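Local coordinates for glycosyl hydrolase family 88 (Pedobacter heparinus, PDB 3WIW), which acts as an unsaturated glucuronyl hydrolase specific for heparin, probably removing the unsaturated uronic acid from heparin fragments, at residues T200-T205 and Y253-S258; K212-Y217 and I268-H273. One frame throughout, in Å; residues are numbered along the deposited sequence. Where two conformers were deposited one is given.

Contact 1. Residues T200-T205 and Y253-S258; sequences THAVTT and YGYTMS
Tyr255 lays the CE1 side of its ring against Ala202, with CE1 4.1 Å from Ala202 CB, and carries its phenol past that methyl to the backbone of helix 192-208. There Tyr255 OH donates to Ala202 O at 2.7 Å; the hydroxyl lies in the carbonyl plane on a lone pair, with a C=O...O angle of 137°, and the acceptor sits at the ring edge close to the ring plane. The reach is long because the axes of 200-205 and 253-258 come no closer than 11.2 Å, at 137° between their directions; with chi1 at -71°, CG is anti to the carbonyl carbon and the ring can span the gap. Thr205 flanks the phenol by carbon: its CB and CG2 each lie 3.5 Å from Tyr255 OH. Thr205 OG1 turns back to His201 O, 2.9 Å away, opposite Thr205 N across the carbonyl plane; Ser258 OG and N grip Gly254 O likewise, though OG stands 3.9 Å from Ala202 CB. Both hydroxyls thus donate to carbonyls of their own helix, Ser258 OG also bonding Tyr183 OH, and one buried phenol-to-carbonyl bond is the hydrogen bond between 200-205 and 253-258 in this alpha6/alpha6 barrel.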
loop_
_atom_site.group_PDB
_atom_site.type_symbol
_atom_site.label_atom_id
_atom_site.label_comp_id
_atom_site.label_asym_id
_atom_site.label_seq_id
_atom_site.Cartn_x
_atom_site.Cartn_y
_atom_site.Cartn_z
ATOM N N THR A 200 -10.825 -6.019 -15.092
ATOM C CA THR A 200 -11.349 -7.389 -14.948
ATOM C C THR A 200 -10.881 -8.044 -13.640
ATOM O O THR A 200 -11.676 -8.662 -12.929
ATOM C CB THR A 200 -10.966 -8.259 -16.144
ATOM O OG1 THR A 200 -11.550 -7.695 -17.320
ATOM C CG2 THR A 200 -11.489 -9.693 -15.965
ATOM N N HIS A 201 -9.605 -7.888 -13.308
ATOM C CA HIS A 201 -9.094 -8.414 -12.043
ATOM C C HIS A 201 -9.903 -7.865 -10.858
ATOM O O HIS A 201 -10.286 -8.612 -9.946
ATOM C CB HIS A 201 -7.607 -8.075 -11.892
ATOM C CG HIS A 201 -6.990 -8.638 -10.657
ATOM N ND1 HIS A 201 -6.039 -9.645 -10.702
ATOM C CD2 HIS A 201 -7.198 -8.376 -9.342
ATOM C CE1 HIS A 201 -5.691 -9.967 -9.476
ATOM N NE2 HIS A 201 -6.369 -9.204 -8.627
ATOM N N ALA A 202 -10.162 -6.560 -10.861
ATOM C CA ALA A 202 -10.927 -5.935 -9.785
ATOM C C ALA A 202 -12.349 -6.504 -9.720
ATOM O O ALA A 202 -12.881 -6.710 -8.612
ATOM C CB ALA A 202 -10.953 -4.413 -9.955
ATOM N N VAL A 203 -12.979 -6.725 -10.863
ATOM C CA VAL A 203 -14.327 -7.300 -10.882
ATOM C C VAL A 203 -14.335 -8.744 -10.363
ATOM O O VAL A 203 -15.145 -9.102 -9.495
ATOM C CB VAL A 203 -14.961 -7.199 -12.292
ATOM C CG1 VAL A 203 -16.287 -7.938 -12.326
ATOM C CG2 VAL A 203 -15.166 -5.727 -12.671
ATOM N N THR A 204 -13.407 -9.568 -10.851
ATOM C CA THR A 204 -13.308 -10.955 -10.405
ATOM C C THR A 204 -13.072 -11.012 -8.875
ATOM O O THR A 204 -13.699 -11.795 -8.158
ATOM C CB THR A 204 -12.137 -11.617 -11.134
ATOM O OG1 THR A 204 -12.365 -11.532 -12.550
ATOM C CG2 THR A 204 -11.958 -13.078 -10.714
ATOM N N THR A 205 -12.180 -10.169 -8.374
ATOM C CA THR A 205 -11.835 -10.135 -6.967
ATOM C C THR A 205 -13.018 -9.653 -6.147
ATOM O O THR A 205 -13.234 -10.113 -5.017
ATOM C CB THR A 205 -10.595 -9.249 -6.782
ATOM O OG1 THR A 205 -9.492 -9.879 -7.461
ATOM C CG2 THR A 205 -10.259 -9.087 -5.303
ATOM N N TYR A 253 -8.581 0.230 -0.173
ATOM C CA TYR A 253 -7.775 1.060 -1.046
ATOM C C TYR A 253 -7.954 0.631 -2.510
ATOM O O TYR A 253 -8.094 1.480 -3.391
ATOM C CB TYR A 253 -6.329 0.947 -0.616
ATOM C CG TYR A 253 -5.367 1.965 -1.171
ATOM C CD1 TYR A 253 -5.037 1.982 -2.532
ATOM C CD2 TYR A 253 -4.741 2.888 -0.332
ATOM C CE1 TYR A 253 -4.097 2.872 -3.038
ATOM C CE2 TYR A 253 -3.808 3.792 -0.829
ATOM C CZ TYR A 253 -3.482 3.767 -2.182
ATOM O OH TYR A 253 -2.528 4.629 -2.673
ATOM N N GLY A 254 -7.916 -0.681 -2.758
ATOM C CA GLY A 254 -8.005 -1.232 -4.104
ATOM C C GLY A 254 -9.259 -0.729 -4.819
ATOM O O GLY A 254 -9.193 -0.398 -6.013
ATOM N N TYR A 255 -10.393 -0.670 -4.117
ATOM C CA TYR A 255 -11.656 -0.259 -4.758
ATOM C C TYR A 255 -11.791 1.252 -4.842
ATOM O O TYR A 255 -12.359 1.749 -5.810
ATOM C CB TYR A 255 -12.893 -0.976 -4.150
ATOM C CG TYR A 255 -12.819 -2.407 -4.595
ATOM C CD1 TYR A 255 -13.153 -2.738 -5.905
ATOM C CD2 TYR A 255 -12.271 -3.397 -3.782
ATOM C CE1 TYR A 255 -13.016 -4.024 -6.382
ATOM C CE2 TYR A 255 -12.116 -4.688 -4.251
ATOM C CZ TYR A 255 -12.476 -4.990 -5.560
ATOM O OH TYR A 255 -12.293 -6.270 -6.010
ATOM N N THR A 256 -11.241 1.975 -3.864
ATOM C CA THR A 256 -11.197 3.429 -3.932
ATOM C C THR A 256 -10.363 3.869 -5.145
ATOM O O THR A 256 -10.798 4.698 -5.956
ATOM C CB THR A 256 -10.651 3.999 -2.614
ATOM O OG1 THR A 256 -11.520 3.596 -1.543
ATOM C CG2 THR A 256 -10.589 5.500 -2.693
ATOM N N MET A 257 -9.180 3.273 -5.285
ATOM C CA MET A 257 -8.284 3.565 -6.401
ATOM C C MET A 257 -8.880 3.070 -7.727
ATOM O O MET A 257 -8.783 3.763 -8.753
ATOM C CB MET A 257 -6.897 2.979 -6.104
ATOM C CG MET A 257 -5.912 2.988 -7.263
ATOM S SD MET A 257 -6.091 1.588 -8.417
ATOM C CE MET A 257 -5.691 0.230 -7.313
ATOM N N SER A 258 -9.511 1.891 -7.747
ATOM C CA SER A 258 -10.115 1.407 -9.000
ATOM C C SER A 258 -11.237 2.329 -9.435
ATOM O O SER A 258 -11.402 2.554 -10.629
ATOM C CB SER A 258 -10.653 -0.008 -8.841
ATOM O OG SER A 258 -9.591 -0.955 -8.780
#

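Contact 2. Residues K212-Y217 and I268-H273; sequences KDYSSY and IEHAEH
The Tyr214 ring has His273 over one face and His270 at its edge. His273 CB stands 3.3 Å from the Tyr214 ring centroid, almost on the ring normal, a CH-pi contact, and its imidazole continues outward over CZ as an offset stack, with planes at 13° and centroids 4.3 Å apart. This displacement brings Tyr214 OH over the centre of the His273 ring, 3.4 Å from His273 CD2. His270 meets the phenol differently: His270 CE1 comes in the Tyr214 ring plane, 3.8 Å from Tyr214 CD1, and the two rings are inclined at 64°. Its CG is anti to the backbone N (chi1 -162°), which swings the imidazole to that edge. Phe210 and Tyr255 also meet the His270 ring edge-to-face. A leucine in place of Tyr214 would probably leave His273 without its flat stacking partner and free its imidazole to turn. Beside Tyr214, Asp213 OD1 takes Ser215 OG at 2.6 Å by its syn lone pair and Ser215 N at 3.0 Å from above the carboxylate plane, the latter bond defining an Asx turn. Tyr214, His270 and His273 form an aromatic cluster that joins the loop after helix 192-208 to helix 265-279 of the alpha6/alpha6 barrel.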
loop_
_atom_site.group_PDB
_atom_site.type_symbol
_atom_site.label_atom_id
_atom_site.label_comp_id
_atom_site.label_asym_id
_atom_site.label_seq_id
_atom_site.Cartn_x
_atom_site.Cartn_y
_atom_site.Cartn_z
ATOM N N LYS A 212 -19.982 -12.375 2.760
ATOM C CA LYS A 212 -21.233 -11.618 2.752
ATOM C C LYS A 212 -21.181 -10.355 3.615
ATOM O O LYS A 212 -21.873 -9.373 3.329
ATOM C CB LYS A 212 -22.422 -12.504 3.146
ATOM C CG LYS A 212 -22.733 -13.593 2.126
ATOM C CD LYS A 212 -24.149 -14.144 2.260
ATOM C CE LYS A 212 -24.381 -14.856 3.576
ATOM N NZ LYS A 212 -23.329 -15.879 3.851
ATOM N N ASP A 213 -20.352 -10.358 4.654
ATOM C CA ASP A 213 -20.237 -9.168 5.499
ATOM C C ASP A 213 -19.243 -8.119 4.981
ATOM O O ASP A 213 -18.981 -7.118 5.667
ATOM C CB ASP A 213 -19.910 -9.549 6.949
ATOM C CG ASP A 213 -18.528 -10.179 7.118
ATOM O OD1 ASP A 213 -17.816 -10.396 6.110
ATOM O OD2 ASP A 213 -18.150 -10.455 8.291
ATOM N N TYR A 214 -18.723 -8.346 3.774
ATOM C CA TYR A 214 -17.728 -7.478 3.119
ATOM C C TYR A 214 -16.328 -7.565 3.709
ATOM O O TYR A 214 -15.436 -6.827 3.287
ATOM C CB TYR A 214 -18.180 -6.017 3.007
ATOM C CG TYR A 214 -19.429 -5.841 2.191
ATOM C CD1 TYR A 214 -19.378 -5.832 0.801
ATOM C CD2 TYR A 214 -20.663 -5.675 2.814
ATOM C CE1 TYR A 214 -20.544 -5.665 0.040
ATOM C CE2 TYR A 214 -21.823 -5.525 2.078
ATOM C CZ TYR A 214 -21.767 -5.509 0.688
ATOM O OH TYR A 214 -22.940 -5.335 -0.026
ATOM N N SER A 215 -16.103 -8.477 4.650
ATOM C CA SER A 215 -14.727 -8.863 4.970
ATOM C C SER A 215 -14.111 -9.600 3.782
ATOM O O SER A 215 -14.818 -10.182 2.951
ATOM C CB SER A 215 -14.671 -9.745 6.219
ATOM O OG SER A 215 -15.308 -10.998 6.034
ATOM N N SER A 216 -12.791 -9.583 3.711
ATOM C CA SER A 216 -12.120 -10.283 2.633
ATOM C C SER A 216 -11.299 -11.475 3.136
ATOM O O SER A 216 -10.733 -11.431 4.243
ATOM C CB SER A 216 -11.219 -9.331 1.816
ATOM O OG SER A 216 -10.320 -8.609 2.658
ATOM N N TYR A 217 -11.211 -12.509 2.286
ATOM C CA TYR A 217 -10.197 -13.557 2.386
ATOM C C TYR A 217 -8.831 -12.998 2.012
ATOM O O TYR A 217 -8.718 -11.939 1.363
ATOM C CB TYR A 217 -10.499 -14.679 1.373
ATOM C CG TYR A 217 -11.745 -15.472 1.689
ATOM C CD1 TYR A 217 -11.714 -16.491 2.640
ATOM C CD2 TYR A 217 -12.956 -15.207 1.051
ATOM C CE1 TYR A 217 -12.834 -17.212 2.946
ATOM C CE2 TYR A 217 -14.090 -15.926 1.343
ATOM C CZ TYR A 217 -14.025 -16.930 2.295
ATOM O OH TYR A 217 -15.124 -17.663 2.612
ATOM N N ILE A 268 -16.952 2.123 -6.341
ATOM C CA ILE A 268 -17.152 3.044 -5.220
ATOM C C ILE A 268 -18.202 2.490 -4.246
ATOM O O ILE A 268 -18.065 2.617 -3.023
ATOM C CB ILE A 268 -17.466 4.505 -5.668
ATOM C CG1 ILE A 268 -17.299 5.481 -4.499
ATOM C CG2 ILE A 268 -18.859 4.632 -6.248
ATOM C CD1 ILE A 268 -17.506 6.938 -4.915
ATOM N N GLU A 269 -19.241 1.860 -4.783
ATOM C CA GLU A 269 -20.235 1.225 -3.923
ATOM C C GLU A 269 -19.560 0.163 -3.068
ATOM O O GLU A 269 -19.786 0.080 -1.862
ATOM C CB GLU A 269 -21.353 0.597 -4.754
ATOM C CG GLU A 269 -22.198 1.608 -5.525
ATOM C CD GLU A 269 -23.006 0.984 -6.664
ATOM O OE1 GLU A 269 -22.849 -0.231 -6.930
ATOM O OE2 GLU A 269 -23.801 1.713 -7.292
ATOM N N HIS A 270 -18.704 -0.643 -3.685
ATOM C CA HIS A 270 -18.010 -1.690 -2.939
ATOM C C HIS A 270 -17.076 -1.081 -1.892
ATOM O O HIS A 270 -17.041 -1.536 -0.736
ATOM C CB HIS A 270 -17.274 -2.621 -3.884
ATOM C CG HIS A 270 -16.907 -3.932 -3.273
ATOM N ND1 HIS A 270 -17.851 -4.838 -2.828
ATOM C CD2 HIS A 270 -15.701 -4.497 -3.045
ATOM C CE1 HIS A 270 -17.237 -5.906 -2.355
ATOM N NE2 HIS A 270 -15.931 -5.717 -2.458
ATOM N N ALA A 271 -16.368 -0.021 -2.262
ATOM C CA ALA A 271 -15.513 0.685 -1.321
ATOM C C ALA A 271 -16.282 1.182 -0.091
ATOM O O ALA A 271 -15.790 1.068 1.044
ATOM C CB ALA A 271 -14.765 1.826 -1.990
ATOM N N GLU A 272 -17.480 1.719 -0.305
ATOM C CA GLU A 272 -18.257 2.201 0.825
ATOM C C GLU A 272 -18.716 1.060 1.727
ATOM O O GLU A 272 -18.752 1.228 2.946
ATOM C CB GLU A 272 -19.441 3.065 0.371
ATOM C CG GLU A 272 -18.999 4.391 -0.234
ATOM C CD GLU A 272 -20.097 5.435 -0.177
ATOM O OE1 GLU A 272 -20.759 5.631 -1.217
ATOM O OE2 GLU A 272 -20.304 6.041 0.913
ATOM N N HIS A 273 -19.060 -0.086 1.140
ATOM C CA HIS A 273 -19.431 -1.257 1.955
ATOM C C HIS A 273 -18.247 -1.735 2.796
ATOM O O HIS A 273 -18.395 -2.017 3.995
ATOM C CB HIS A 273 -19.961 -2.420 1.103
ATOM C CG HIS A 273 -21.292 -2.161 0.468
ATOM N ND1 HIS A 273 -22.390 -1.738 1.186
ATOM C CD2 HIS A 273 -21.712 -2.296 -0.816
ATOM C CE1 HIS A 273 -23.422 -1.605 0.372
ATOM N NE2 HIS A 273 -23.035 -1.936 -0.848
#

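From the N terminus the chain runs through 200-205 on helix 192-208, then 212-217 in the following loop, and only after strands 219-222 and 229-233 reaches 253-258 on helix 245-262 and 268-273 on helix 265-279. Contact 1 closes a loop of 47 intervening residues and contact 2 one of 50; because their segments alternate, the loops cross and neither nests in the other. The contact centres are 11 Å apart, and the consecutive helices 245-262 and 265-279 join them directly: Tyr255 CD2 lies 3.7 Å from His270 CD2, and Thr256 and Ala271 also touch. Helix 192-208 and its exit loop are thus tied to this helix pair.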